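PDB 2QDD: mandelate racemase/muconate lactonizing enzyme from Roseovarius nubinhibens, which is of unknown specific function but, as a magnesium-binding member of the enolase superfamily, probably catalyses abstraction of a proton next to a substrate carboxylate. Local coordinates for residues Arg179-Ser184 against Val213-Trp218; Leu15-Pro20 against Leu28-Leu33; Gln159-His164 against Ala338-Gly343; Ala306-Ala311 against Thr346-Pro351. All blocks are in the same frame, centred on the assembly; numbering follows the deposited sequence.

Interaction 1 (Arg179-Ser184 against Val213-Trp218)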
loop_
_atom_site.group_PDB
_atom_site.type_symbol
_atom_site.label_atom_id
_atom_site.label_comp_id
_atom_site.label_asym_id
_atom_site.label_seq_id
_atom_site.Cartn_x
_atom_site.Cartn_y
_atom_site.Cartn_z
ATOM N N ARG A 179 -9.432 -12.620 -34.588
ATOM C CA ARG A 179 -8.216 -13.432 -34.661
ATOM C C ARG A 179 -8.064 -14.356 -33.456
ATOM O O ARG A 179 -7.873 -15.563 -33.614
ATOM C CB ARG A 179 -6.977 -12.544 -34.764
ATOM C CG ARG A 179 -6.626 -12.116 -36.171
ATOM C CD ARG A 179 -5.586 -11.017 -36.140
ATOM N NE ARG A 179 -5.658 -10.175 -37.329
ATOM C CZ ARG A 179 -5.145 -8.952 -37.422
ATOM N NH1 ARG A 179 -4.507 -8.405 -36.393
ATOM N NH2 ARG A 179 -5.268 -8.272 -38.552
ATOM N N ILE A 180 -8.148 -13.777 -32.261
ATOM C CA ILE A 180 -7.967 -14.518 -31.018
ATOM C C ILE A 180 -8.998 -15.644 -30.894
ATOM O O ILE A 180 -8.634 -16.786 -30.610
ATOM C CB ILE A 180 -7.982 -13.575 -29.777
ATOM C CG1 ILE A 180 -6.671 -12.783 -29.684
ATOM C CG2 ILE A 180 -8.166 -14.359 -28.495
ATOM C CD1 ILE A 180 -6.783 -11.512 -28.872
ATOM N N GLU A 181 -10.267 -15.328 -31.150
ATOM C CA GLU A 181 -11.351 -16.291 -30.950
ATOM C C GLU A 181 -11.367 -17.437 -31.962
ATOM O O GLU A 181 -11.803 -18.539 -31.635
ATOM C CB GLU A 181 -12.720 -15.602 -30.888
ATOM C CG GLU A 181 -12.912 -14.669 -29.693
ATOM C CD GLU A 181 -13.319 -15.373 -28.399
ATOM O OE1 GLU A 181 -14.366 -14.992 -27.826
ATOM O OE2 GLU A 181 -12.597 -16.285 -27.936
ATOM N N ALA A 182 -10.884 -17.179 -33.177
ATOM C CA ALA A 182 -10.754 -18.229 -34.190
ATOM C C ALA A 182 -9.590 -19.171 -33.888
ATOM O O ALA A 182 -9.753 -20.392 -33.922
ATOM C CB ALA A 182 -10.610 -17.625 -35.586
ATOM N N ILE A 183 -8.430 -18.589 -33.586
ATOM C CA ILE A 183 -7.187 -19.335 -33.358
ATOM C C ILE A 183 -7.264 -20.218 -32.105
ATOM O O ILE A 183 -6.807 -21.370 -32.112
ATOM C CB ILE A 183 -5.964 -18.371 -33.295
ATOM C CG1 ILE A 183 -5.611 -17.859 -34.695
ATOM C CG2 ILE A 183 -4.753 -19.041 -32.677
ATOM C CD1 ILE A 183 -4.627 -16.708 -34.692
ATOM N N SER A 184 -7.863 -19.680 -31.047
ATOM C CA SER A 184 -8.009 -20.402 -29.786
ATOM C C SER A 184 -9.002 -21.562 -29.883
ATOM O O SER A 184 -8.794 -22.611 -29.270
ATOM C CB SER A 184 -8.420 -19.443 -28.670
ATOM O OG SER A 184 -8.214 -20.019 -27.392
ATOM N N VAL A 213 -13.128 -11.326 -24.940
ATOM C CA VAL A 213 -12.619 -12.563 -25.521
ATOM C C VAL A 213 -12.744 -13.693 -24.483
ATOM O O VAL A 213 -12.515 -13.472 -23.291
ATOM C CB VAL A 213 -11.160 -12.329 -26.042
ATOM C CG1 VAL A 213 -10.146 -13.289 -25.472
ATOM C CG2 VAL A 213 -11.118 -12.279 -27.547
ATOM N N ARG A 214 -13.151 -14.883 -24.933
ATOM C CA ARG A 214 -13.301 -16.035 -24.038
ATOM C C ARG A 214 -11.984 -16.774 -23.809
ATOM O O ARG A 214 -11.833 -17.503 -22.823
ATOM C CB ARG A 214 -14.350 -17.006 -24.577
ATOM C CG ARG A 214 -15.781 -16.670 -24.193
ATOM C CD ARG A 214 -16.757 -17.674 -24.812
ATOM N NE ARG A 214 -17.126 -17.310 -26.184
ATOM C CZ ARG A 214 -16.610 -17.855 -27.287
ATOM N NH1 ARG A 214 -15.688 -18.809 -27.206
ATOM N NH2 ARG A 214 -17.019 -17.444 -28.480
ATOM N N ALA A 215 -11.041 -16.577 -24.727
ATOM C CA ALA A 215 -9.743 -17.242 -24.706
ATOM C C ALA A 215 -8.866 -16.828 -23.528
ATOM O O ALA A 215 -8.711 -15.637 -23.237
ATOM C CB ALA A 215 -9.014 -16.984 -25.999
ATOM N N ARG A 216 -8.286 -17.828 -22.869
ATOM C CA ARG A 216 -7.439 -17.613 -21.701
ATOM C C ARG A 216 -6.015 -18.066 -21.975
ATOM O O ARG A 216 -5.310 -18.486 -21.068
ATOM C CB ARG A 216 -7.999 -18.356 -20.480
ATOM C CG ARG A 216 -9.410 -17.946 -20.085
ATOM C CD ARG A 216 -9.467 -16.483 -19.704
ATOM N NE ARG A 216 -10.819 -16.064 -19.355
ATOM C CZ ARG A 216 -11.537 -15.187 -20.049
ATOM N NH1 ARG A 216 -12.757 -14.864 -19.651
ATOM N NH2 ARG A 216 -11.041 -14.636 -21.145
ATOM N N ASP A 217 -5.598 -17.970 -23.233
ATOM C CA ASP A 217 -4.217 -18.255 -23.620
ATOM C C ASP A 217 -3.276 -17.142 -23.171
ATOM O O ASP A 217 -3.720 -16.015 -22.935
ATOM C CB ASP A 217 -4.124 -18.447 -25.132
ATOM C CG ASP A 217 -5.164 -19.407 -25.655
ATOM O OD1 ASP A 217 -6.243 -18.939 -26.065
ATOM O OD2 ASP A 217 -4.912 -20.632 -25.635
ATOM N N TRP A 218 -1.990 -17.483 -23.049
ATOM C CA TRP A 218 -0.895 -16.526 -22.850
ATOM C C TRP A 218 -0.999 -15.281 -23.720
ATOM O O TRP A 218 -1.264 -15.371 -24.919
ATOM C CB TRP A 218 0.442 -17.188 -23.162
ATOM C CG TRP A 218 1.033 -18.015 -22.061
ATOM C CD1 TRP A 218 1.163 -19.374 -22.041
ATOM C CD2 TRP A 218 1.623 -17.538 -20.846
ATOM N NE1 TRP A 218 1.775 -19.776 -20.882
ATOM C CE2 TRP A 218 2.075 -18.671 -20.132
ATOM C CE3 TRP A 218 1.806 -16.267 -20.287
ATOM C CZ2 TRP A 218 2.704 -18.570 -18.893
ATOM C CZ3 TRP A 218 2.424 -16.167 -19.046
ATOM C CH2 TRP A 218 2.861 -17.312 -18.361
#
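Glu181, Ser184 and Ile180 of helix 173-185 pack against the loop 213-217 in a mixed polar and apolar helix-loop contact on the outside of the C-terminal barrel domain, where the chain leaves helix 203-210 and heads into strand 218-220. The polar grip comes from two helix side chains. The Glu181 carboxylate receives the backbone N-H of Arg214, with N to OE1 at 3.1 Å and a nearly straight N-H...O angle of 163°; the donor arrives from above the carboxylate plane, and OE2 takes only a weak share of the same hydrogen. OE1 also sits over the centre of the Arg214 guanidinium face, 3.7 Å from NH2, a long salt bridge of charges alone because no N-H points at it. A turn further on, Ser184 OG lies anti to its own backbone N (chi1 -164°), which aims it at Asp217; OG donates to the syn lone pair of OD1 at 2.6 Å and also rests 3.4 Å from Ala215 CB. Beside these bonds, Ile180 CG2 touches both Val213 CG2 and Ala215 CB at 3.7 Å, and Glu181 lays its CG against the same Val213 methyl. Within the loop, the Arg216 guanidinium bonds back through NH2 to the carbonyls of Val213 and Ala215, while its NE reaches Asn211 O of the second subunit. The helix thus grips the loop at the Arg214 amide, through the Glu181 carboxylate, and at the Asp217 carboxylate, through the Ser184 hydroxyl, with methyl groups packed alongside, just ahead of the strand that carries the magnesium ligand Glu220.

Interaction 2 (Leu15-Pro20 against Leu28-Leu33)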
loop_
_atom_site.group_PDB
_atom_site.type_symbol
_atom_site.label_atom_id
_atom_site.label_comp_id
_atom_site.label_asym_id
_atom_site.label_seq_id
_atom_site.Cartn_x
_atom_site.Cartn_y
_atom_site.Cartn_z
ATOM N N LEU A 15 23.473 -11.478 -42.763
ATOM C CA LEU A 15 22.602 -12.651 -42.774
ATOM C C LEU A 15 21.231 -12.322 -43.345
ATOM O O LEU A 15 20.399 -11.743 -42.646
ATOM C CB LEU A 15 22.432 -13.229 -41.370
ATOM C CG LEU A 15 23.635 -13.604 -40.515
ATOM C CD1 LEU A 15 23.134 -13.786 -39.103
ATOM C CD2 LEU A 15 24.286 -14.884 -41.025
ATOM N N PRO A 16 20.985 -12.700 -44.612
ATOM C CA PRO A 16 19.678 -12.433 -45.209
ATOM C C PRO A 16 18.584 -13.265 -44.546
ATOM O O PRO A 16 18.817 -14.419 -44.176
ATOM C CB PRO A 16 19.863 -12.843 -46.674
ATOM C CG PRO A 16 20.983 -13.825 -46.657
ATOM C CD PRO A 16 21.893 -13.394 -45.545
ATOM N N LEU A 17 17.415 -12.663 -44.375
ATOM C CA LEU A 17 16.244 -13.376 -43.884
ATOM C C LEU A 17 15.551 -14.128 -45.014
ATOM O O LEU A 17 15.570 -13.687 -46.167
ATOM C CB LEU A 17 15.264 -12.407 -43.214
ATOM C CG LEU A 17 15.768 -11.605 -42.007
ATOM C CD1 LEU A 17 14.828 -10.450 -41.729
ATOM C CD2 LEU A 17 15.925 -12.477 -40.773
ATOM N N ALA A 18 14.948 -15.261 -44.666
ATOM C CA ALA A 18 14.080 -16.015 -45.568
ATOM C C ALA A 18 12.805 -15.247 -45.940
ATOM O O ALA A 18 12.379 -15.269 -47.095
ATOM C CB ALA A 18 13.729 -17.368 -44.952
ATOM N N LYS A 19 12.205 -14.576 -44.956
ATOM C CA LYS A 19 11.052 -13.702 -45.194
ATOM C C LYS A 19 11.380 -12.245 -44.842
ATOM O O LYS A 19 11.292 -11.853 -43.675
ATOM C CB LYS A 19 9.822 -14.175 -44.403
ATOM C CG LYS A 19 9.443 -15.641 -44.593
ATOM C CD LYS A 19 8.636 -15.868 -45.867
ATOM C CE LYS A 19 8.226 -17.328 -46.011
ATOM N NZ LYS A 19 9.383 -18.220 -46.310
ATOM N N PRO A 20 11.776 -11.441 -45.850
ATOM C CA PRO A 20 11.817 -9.985 -45.690
ATOM C C PRO A 20 10.426 -9.390 -45.475
ATOM O O PRO A 20 9.442 -9.893 -46.027
ATOM C CB PRO A 20 12.405 -9.498 -47.024
ATOM C CG PRO A 20 13.074 -10.693 -47.619
ATOM C CD PRO A 20 12.235 -11.853 -47.190
ATOM N N LEU A 28 12.274 1.562 -45.558
ATOM C CA LEU A 28 12.909 0.364 -45.020
ATOM C C LEU A 28 12.270 -0.917 -45.557
ATOM O O LEU A 28 11.087 -1.185 -45.325
ATOM C CB LEU A 28 12.861 0.366 -43.488
ATOM C CG LEU A 28 14.125 0.721 -42.702
ATOM C CD1 LEU A 28 13.727 1.299 -41.355
ATOM C CD2 LEU A 28 15.035 -0.493 -42.515
ATOM N N LYS A 29 13.063 -1.697 -46.288
ATOM C CA LYS A 29 12.793 -3.116 -46.493
ATOM C C LYS A 29 13.687 -3.916 -45.550
ATOM O O LYS A 29 14.900 -3.997 -45.757
ATOM C CB LYS A 29 13.060 -3.498 -47.954
ATOM C CG LYS A 29 12.645 -4.918 -48.336
ATOM C CD LYS A 29 12.407 -5.053 -49.839
ATOM C CE LYS A 29 13.687 -5.398 -50.599
ATOM N NZ LYS A 29 14.315 -4.197 -51.224
ATOM N N PHE A 30 13.088 -4.487 -44.506
ATOM C CA PHE A 30 13.858 -5.192 -43.484
ATOM C C PHE A 30 14.296 -6.579 -43.943
ATOM O O PHE A 30 13.504 -7.520 -43.982
ATOM C CB PHE A 30 13.118 -5.256 -42.145
ATOM C CG PHE A 30 13.942 -5.846 -41.030
ATOM C CD1 PHE A 30 13.574 -7.048 -40.436
ATOM C CD2 PHE A 30 15.099 -5.211 -40.588
ATOM C CE1 PHE A 30 14.331 -7.603 -39.409
ATOM C CE2 PHE A 30 15.867 -5.761 -39.569
ATOM C CZ PHE A 30 15.480 -6.958 -38.977
ATOM N N ASP A 31 15.581 -6.687 -44.261
ATOM C CA ASP A 31 16.076 -7.585 -45.293
ATOM C C ASP A 31 17.017 -8.610 -44.679
ATOM O O ASP A 31 17.083 -9.757 -45.121
ATOM C CB ASP A 31 16.836 -6.767 -46.344
ATOM C CG ASP A 31 16.456 -7.132 -47.765
ATOM O OD1 ASP A 31 15.246 -7.136 -48.086
ATOM O OD2 ASP A 31 17.373 -7.401 -48.571
ATOM N N ARG A 32 17.750 -8.177 -43.658
ATOM C CA ARG A 32 18.940 -8.883 -43.201
ATOM C C ARG A 32 19.320 -8.510 -41.770
ATOM O O ARG A 32 18.876 -7.484 -41.240
ATOM C CB ARG A 32 20.120 -8.629 -44.146
ATOM C CG ARG A 32 20.422 -7.154 -44.409
ATOM C CD ARG A 32 20.803 -6.898 -45.864
ATOM N NE ARG A 32 21.493 -8.037 -46.467
ATOM C CZ ARG A 32 21.175 -8.578 -47.639
ATOM N NH1 ARG A 32 21.865 -9.617 -48.093
ATOM N NH2 ARG A 32 20.177 -8.082 -48.362
ATOM N N LEU A 33 20.154 -9.346 -41.160
ATOM C CA LEU A 33 20.620 -9.115 -39.803
ATOM C C LEU A 33 22.118 -8.843 -39.773
ATOM O O LEU A 33 22.884 -9.456 -40.514
ATOM C CB LEU A 33 20.276 -10.306 -38.902
ATOM C CG LEU A 33 18.804 -10.612 -38.605
ATOM C CD1 LEU A 33 18.701 -11.759 -37.623
ATOM C CD2 LEU A 33 18.049 -9.402 -38.074
#
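Leu17 and Leu33 meet on one side of the antiparallel hairpin formed by strands 5-22 and 29-42 of the N-terminal capping domain, with Leu17 CD2 4.1 Å from Leu33 CG and the two side chains crossing at about a right angle. The other branch of Leu17 goes to Phe30: CD1 stands 3.7 Å from ring atom CE1. Phe30 CG is anti to the backbone N (chi1 -174°), and this torsion swings the ring to the leucine methyl. Cut back to an alanine, Leu17 would lose both methyl contacts, which is likely to open a gap beside Leu33 and let the Phe30 ring shift. The strands themselves are joined by backbone bonds. Leu15 and Leu33 form a hydrogen-bonded pair, Leu15 N to Leu33 O 3.1 Å and Leu33 N to Leu15 O 2.8 Å, and Leu17 N reaches Asp31 O at 3.0 Å with an almost linear angle of 176°. Pro16, facing Arg32 in the non-hydrogen-bonded pair, sets its CB 4.1 Å from Arg32 NH1 on the opposite side from Leu15 and Leu33. Farther out, Arg32 NH2 binds Asp31 OD2 at 2.9 Å and NE pairs with Asp14, while Tyr21 and Trp55 meet the Phe30 ring. The hairpin thus divides its chemistry: leucines and an aromatic ring pack on one side, whereas on the other the arginine's charge is probably balanced by two aspartates.

Interaction 3 (Gln159-His164 against Ala338-Gly343); sequences QGYRTH and ARNRDG
Tyr161 meets Asn340 just beyond a Schellman motif that ends helix 146-159, at the surface of the barrel domain where the chain turns into strand 163-167. In the motif Gly160, the C-prime residue with positive phi, bonds through N to Ala157 O, and Tyr161 N returns to Ala156 O. From its CB, which points away from the loop 338-343, the tyrosine places CG anti to its carbonyl carbon (chi1 -69°), and the ring then runs back to the asparagine. Water 1 lies over the centre of one ring face, 3.6 Å above the plane. Toward the far end, CE2 and CZ come 3.7 and 3.8 Å from Asn340 ND2, the amide plane inclined 43° to the ring. At the tip, Tyr161 OH is 3.5 Å from Asn340 ND2 and meets water 3, which lies in the ring plane and weakly accepts from ND2 as well. Water 1 also accepts weakly from ND2 and donates to Gln159 O, while water 2 ties that same carbonyl to Asp342 OD2, so the polar joining of helix end and loop runs through solvent. The backbones come close at two glycines. A CB on Gly343 would clash with Gly160 O, and the positive phi of Gly343, 90°, favours glycine as well. In place of a side chain, Gly343 CA offers a C-H to Gly160 O at 3.5 Å.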
loop_
_atom_site.group_PDB
_atom_site.type_symbol
_atom_site.label_atom_id
_atom_site.label_comp_id
_atom_site.label_asym_id
_atom_site.label_seq_id
_atom_site.Cartn_x
_atom_site.Cartn_y
_atom_site.Cartn_z
ATOM N N GLN A 159 4.617 -29.876 -39.902
ATOM C CA GLN A 159 6.066 -29.883 -39.687
ATOM C C GLN A 159 6.448 -30.388 -38.293
ATOM O O GLN A 159 7.621 -30.678 -38.038
ATOM C CB GLN A 159 6.660 -28.491 -39.915
ATOM C CG GLN A 159 6.530 -27.967 -41.339
ATOM C CD GLN A 159 6.746 -26.467 -41.428
ATOM O OE1 GLN A 159 5.790 -25.690 -41.438
ATOM N NE2 GLN A 159 8.006 -26.053 -41.487
ATOM N N GLY A 160 5.462 -30.477 -37.398
ATOM C CA GLY A 160 5.652 -31.078 -36.076
ATOM C C GLY A 160 5.753 -30.099 -34.915
ATOM O O GLY A 160 6.082 -30.497 -33.798
ATOM N N TYR A 161 5.470 -28.824 -35.176
ATOM C CA TYR A 161 5.329 -27.814 -34.121
ATOM C C TYR A 161 4.076 -28.051 -33.280
ATOM O O TYR A 161 2.993 -28.261 -33.819
ATOM C CB TYR A 161 5.238 -26.416 -34.731
ATOM C CG TYR A 161 6.502 -25.906 -35.374
ATOM C CD1 TYR A 161 6.581 -25.738 -36.760
ATOM C CD2 TYR A 161 7.614 -25.563 -34.599
ATOM C CE1 TYR A 161 7.739 -25.249 -37.360
ATOM C CE2 TYR A 161 8.775 -25.074 -35.186
ATOM C CZ TYR A 161 8.830 -24.918 -36.567
ATOM O OH TYR A 161 9.975 -24.437 -37.150
ATOM N N ARG A 162 4.228 -28.002 -31.960
ATOM C CA ARG A 162 3.097 -28.176 -31.043
ATOM C C ARG A 162 2.835 -26.921 -30.209
ATOM O O ARG A 162 1.861 -26.860 -29.465
ATOM C CB ARG A 162 3.317 -29.380 -30.125
ATOM C CG ARG A 162 3.663 -30.666 -30.851
ATOM C CD ARG A 162 3.468 -31.878 -29.969
ATOM N NE ARG A 162 2.185 -32.527 -30.224
ATOM C CZ ARG A 162 1.181 -32.573 -29.356
ATOM N NH1 ARG A 162 1.300 -32.007 -28.160
ATOM N NH2 ARG A 162 0.053 -33.190 -29.686
ATOM N N THR A 163 3.714 -25.931 -30.330
ATOM C CA THR A 163 3.526 -24.633 -29.696
ATOM C C THR A 163 3.638 -23.559 -30.770
ATOM O O THR A 163 4.479 -23.648 -31.659
ATOM C CB THR A 163 4.558 -24.393 -28.569
ATOM O OG1 THR A 163 4.663 -25.569 -27.760
ATOM C CG2 THR A 163 4.139 -23.220 -27.674
ATOM N N HIS A 164 2.759 -22.564 -30.700
ATOM C CA HIS A 164 2.613 -21.581 -31.763
ATOM C C HIS A 164 2.580 -20.169 -31.190
ATOM O O HIS A 164 1.823 -19.879 -30.263
ATOM C CB HIS A 164 1.345 -21.854 -32.586
ATOM C CG HIS A 164 1.207 -23.279 -33.023
ATOM N ND1 HIS A 164 1.983 -23.831 -34.018
ATOM C CD2 HIS A 164 0.400 -24.273 -32.581
ATOM C CE1 HIS A 164 1.652 -25.099 -34.180
ATOM N NE2 HIS A 164 0.694 -25.392 -33.321
ATOM N N ALA A 338 22.554 -26.469 -32.123
ATOM C CA ALA A 338 21.265 -27.086 -31.838
ATOM C C ALA A 338 20.273 -26.809 -32.960
ATOM O O ALA A 338 19.997 -25.653 -33.276
ATOM C CB ALA A 338 20.729 -26.585 -30.512
ATOM N N ARG A 339 19.751 -27.873 -33.567
ATOM C CA ARG A 339 18.857 -27.749 -34.720
ATOM C C ARG A 339 17.503 -28.401 -34.457
ATOM O O ARG A 339 17.375 -29.268 -33.587
ATOM C CB ARG A 339 19.479 -28.340 -35.997
ATOM C CG ARG A 339 21.010 -28.311 -36.099
ATOM C CD ARG A 339 21.580 -26.911 -36.320
ATOM N NE ARG A 339 21.132 -26.296 -37.565
ATOM C CZ ARG A 339 21.859 -25.458 -38.299
ATOM N NH1 ARG A 339 23.091 -25.126 -37.938
ATOM N NH2 ARG A 339 21.348 -24.949 -39.408
ATOM N N ASN A 340 16.496 -27.979 -35.217
ATOM C CA ASN A 340 15.138 -28.469 -35.037
ATOM C C ASN A 340 14.896 -29.750 -35.827
ATOM O O ASN A 340 14.962 -29.758 -37.061
ATOM C CB ASN A 340 14.120 -27.391 -35.425
ATOM C CG ASN A 340 12.678 -27.803 -35.141
ATOM O OD1 ASN A 340 12.415 -28.673 -34.313
ATOM N ND2 ASN A 340 11.739 -27.166 -35.826
ATOM N N ARG A 341 14.612 -30.827 -35.101
ATOM C CA ARG A 341 14.094 -32.054 -35.697
ATOM C C ARG A 341 12.754 -32.454 -35.089
ATOM O O ARG A 341 12.673 -32.811 -33.907
ATOM C CB ARG A 341 15.116 -33.197 -35.612
ATOM C CG ARG A 341 15.994 -33.212 -34.357
ATOM C CD ARG A 341 16.999 -34.364 -34.398
ATOM N NE ARG A 341 18.349 -33.912 -34.743
ATOM C CZ ARG A 341 18.847 -33.870 -35.978
ATOM N NH1 ARG A 341 18.115 -34.250 -37.020
ATOM N NH2 ARG A 341 20.088 -33.442 -36.171
ATOM N N ASP A 342 11.710 -32.372 -35.916
ATOM C CA ASP A 342 10.337 -32.757 -35.556
ATOM C C ASP A 342 9.778 -32.035 -34.316
ATOM O O ASP A 342 9.103 -32.634 -33.472
ATOM C CB ASP A 342 10.194 -34.288 -35.460
ATOM C CG ASP A 342 8.815 -34.780 -35.876
ATOM O OD1 ASP A 342 8.207 -35.553 -35.104
ATOM O OD2 ASP A 342 8.337 -34.399 -36.971
ATOM N N GLY A 343 10.072 -30.740 -34.222
ATOM C CA GLY A 343 9.516 -29.883 -33.182
ATOM C C GLY A 343 10.333 -29.815 -31.903
ATOM O O GLY A 343 9.891 -29.215 -30.927
HETATM O O HOH W 1 8.909 -28.749 -36.481
HETATM O O HOH W 2 8.372 -32.980 -39.354
HETATM O O HOH W 3 12.280 -23.922 -36.214
#

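Interaction 4 (Ala306-Ala311 against Thr346-Pro351); sequences ALHLAA and TPPSAP
The His308 imidazole, on the last turns of helix 300-311, presents a face to Pro347 and an edge to Pro348, two consecutive prolines of the loop that follows strand 344-345. Pro347 CB lies over the ring at 4.0 Å from its centroid and 20° off the normal, a CH-pi contact displaced toward the rim. Pro348 O lies at the edge, near the ring plane, 3.3 Å from His308 CE1. The rotation of the ring is fixed from outside the pair: NE2 is hydrogen-bonded to Leu353 O, farther along the same loop, and Trp124 of helix 123-126 meets the imidazole, planes about 15° apart. The rest of the Pro347 ring settles on the helix, its CG 3.8 Å from Ala311 CB and its CD 3.8 Å from Leu307 CD2. In place of His308, a leucine has no ring N-H, which would probably leave the Leu353 carbonyl without its mate and Pro347 CB without the flat surface beneath it. Since the helix and the two prolines meet mainly through C-H groups, methyls and one ring face, with a carbonyl oxygen at the imidazole edge, shape governs their fit in this buried part of the barrel domain, and the imidazole supplies a polar tie.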
loop_
_atom_site.group_PDB
_atom_site.type_symbol
_atom_site.label_atom_id
_atom_site.label_comp_id
_atom_site.label_asym_id
_atom_site.label_seq_id
_atom_site.Cartn_x
_atom_site.Cartn_y
_atom_site.Cartn_z
ATOM N N ALA A 306 21.575 -20.213 -25.734
ATOM C CA ALA A 306 20.333 -20.053 -24.989
ATOM C C ALA A 306 19.614 -21.379 -24.747
ATOM O O ALA A 306 18.918 -21.536 -23.744
ATOM C CB ALA A 306 19.430 -19.080 -25.701
ATOM N N LEU A 307 19.792 -22.330 -25.663
ATOM C CA LEU A 307 19.203 -23.665 -25.528
ATOM C C LEU A 307 19.867 -24.518 -24.453
ATOM O O LEU A 307 19.229 -25.394 -23.878
ATOM C CB LEU A 307 19.186 -24.411 -26.865
ATOM C CG LEU A 307 17.987 -25.352 -27.017
ATOM C CD1 LEU A 307 16.911 -24.738 -27.888
ATOM C CD2 LEU A 307 18.416 -26.690 -27.558
ATOM N N HIS A 308 21.140 -24.249 -24.180
ATOM C CA HIS A 308 21.822 -24.784 -23.002
ATOM C C HIS A 308 21.161 -24.338 -21.691
ATOM O O HIS A 308 21.045 -25.131 -20.750
ATOM C CB HIS A 308 23.300 -24.365 -22.998
ATOM C CG HIS A 308 24.185 -25.231 -23.842
ATOM N ND1 HIS A 308 24.498 -26.530 -23.508
ATOM C CD2 HIS A 308 24.852 -24.971 -24.992
ATOM C CE1 HIS A 308 25.305 -27.037 -24.422
ATOM N NE2 HIS A 308 25.536 -26.111 -25.333
ATOM N N LEU A 309 20.745 -23.067 -21.636
ATOM C CA LEU A 309 19.996 -22.538 -20.493
ATOM C C LEU A 309 18.582 -23.109 -20.428
ATOM O O LEU A 309 18.123 -23.502 -19.359
ATOM C CB LEU A 309 19.964 -21.003 -20.513
ATOM C CG LEU A 309 19.556 -20.304 -19.206
ATOM C CD1 LEU A 309 20.560 -20.534 -18.093
ATOM C CD2 LEU A 309 19.361 -18.821 -19.429
ATOM N N ALA A 310 17.908 -23.152 -21.577
ATOM C CA ALA A 310 16.590 -23.784 -21.704
ATOM C C ALA A 310 16.537 -25.242 -21.212
ATOM O O ALA A 310 15.617 -25.615 -20.481
ATOM C CB ALA A 310 16.089 -23.680 -23.141
ATOM N N ALA A 311 17.531 -26.044 -21.591
ATOM C CA ALA A 311 17.566 -27.474 -21.255
ATOM C C ALA A 311 17.850 -27.731 -19.783
ATOM O O ALA A 311 17.339 -28.690 -19.208
ATOM C CB ALA A 311 18.583 -28.198 -22.117
ATOM N N THR A 346 17.920 -30.293 -29.268
ATOM C CA THR A 346 18.745 -30.831 -28.189
ATOM C C THR A 346 20.049 -30.043 -28.235
ATOM O O THR A 346 20.584 -29.816 -29.323
ATOM C CB THR A 346 19.032 -32.346 -28.420
ATOM O OG1 THR A 346 17.796 -33.066 -28.523
ATOM C CG2 THR A 346 19.848 -32.949 -27.290
ATOM N N PRO A 347 20.554 -29.596 -27.064
ATOM C CA PRO A 347 21.878 -28.973 -27.056
ATOM C C PRO A 347 22.972 -30.037 -27.198
ATOM O O PRO A 347 22.739 -31.191 -26.846
ATOM C CB PRO A 347 21.939 -28.310 -25.678
ATOM C CG PRO A 347 21.060 -29.152 -24.816
ATOM C CD PRO A 347 19.953 -29.637 -25.711
ATOM N N PRO A 348 24.149 -29.662 -27.732
ATOM C CA PRO A 348 25.341 -30.522 -27.706
ATOM C C PRO A 348 25.791 -30.926 -26.300
ATOM O O PRO A 348 25.499 -30.224 -25.328
ATOM C CB PRO A 348 26.412 -29.650 -28.367
ATOM C CG PRO A 348 25.647 -28.703 -29.224
ATOM C CD PRO A 348 24.410 -28.401 -28.447
ATOM N N SER A 349 26.498 -32.052 -26.209
ATOM C CA SER A 349 27.082 -32.510 -24.946
ATOM C C SER A 349 28.611 -32.447 -24.915
ATOM O O SER A 349 29.235 -32.807 -23.914
ATOM C CB SER A 349 26.594 -33.916 -24.622
ATOM O OG SER A 349 25.198 -33.906 -24.382
ATOM N N ALA A 350 29.200 -31.980 -26.016
ATOM C CA ALA A 350 30.614 -31.605 -26.085
ATOM C C ALA A 350 30.945 -30.541 -25.031
ATOM O O ALA A 350 30.090 -29.715 -24.715
ATOM C CB ALA A 350 30.932 -31.084 -27.482
ATOM N N PRO A 351 32.175 -30.567 -24.469
ATOM C CA PRO A 351 32.645 -29.509 -23.564
ATOM C C PRO A 351 32.472 -28.083 -24.097
ATOM O O PRO A 351 32.666 -27.826 -25.288
ATOM C CB PRO A 351 34.126 -29.831 -23.397
ATOM C CG PRO A 351 34.196 -31.300 -23.563
ATOM C CD PRO A 351 33.192 -31.624 -24.630
#

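In the fold
Interactions 1, 3 and 4 belong to the barrel domain, whereas interaction 2 lies in the hairpin of the N-terminal domain. Interaction 4 is buried and apolar; interaction 3, at the surface, is bridged largely by water. The two touch where Ala338 packs on Leu307 and Thr346, so helix 300-311 adjoins both loops flanking strand 344-345. Interaction 1 is partly buried and mixes direct polar bonds with methyl packing; its helix follows strand 163-167, which interaction 3 borders, and the nearest atoms of these contacts are about 7 Å apart. Equally partly buried, interaction 2 alone rests on backbone strand pairing, with its centre 30 Å from that of interaction 1.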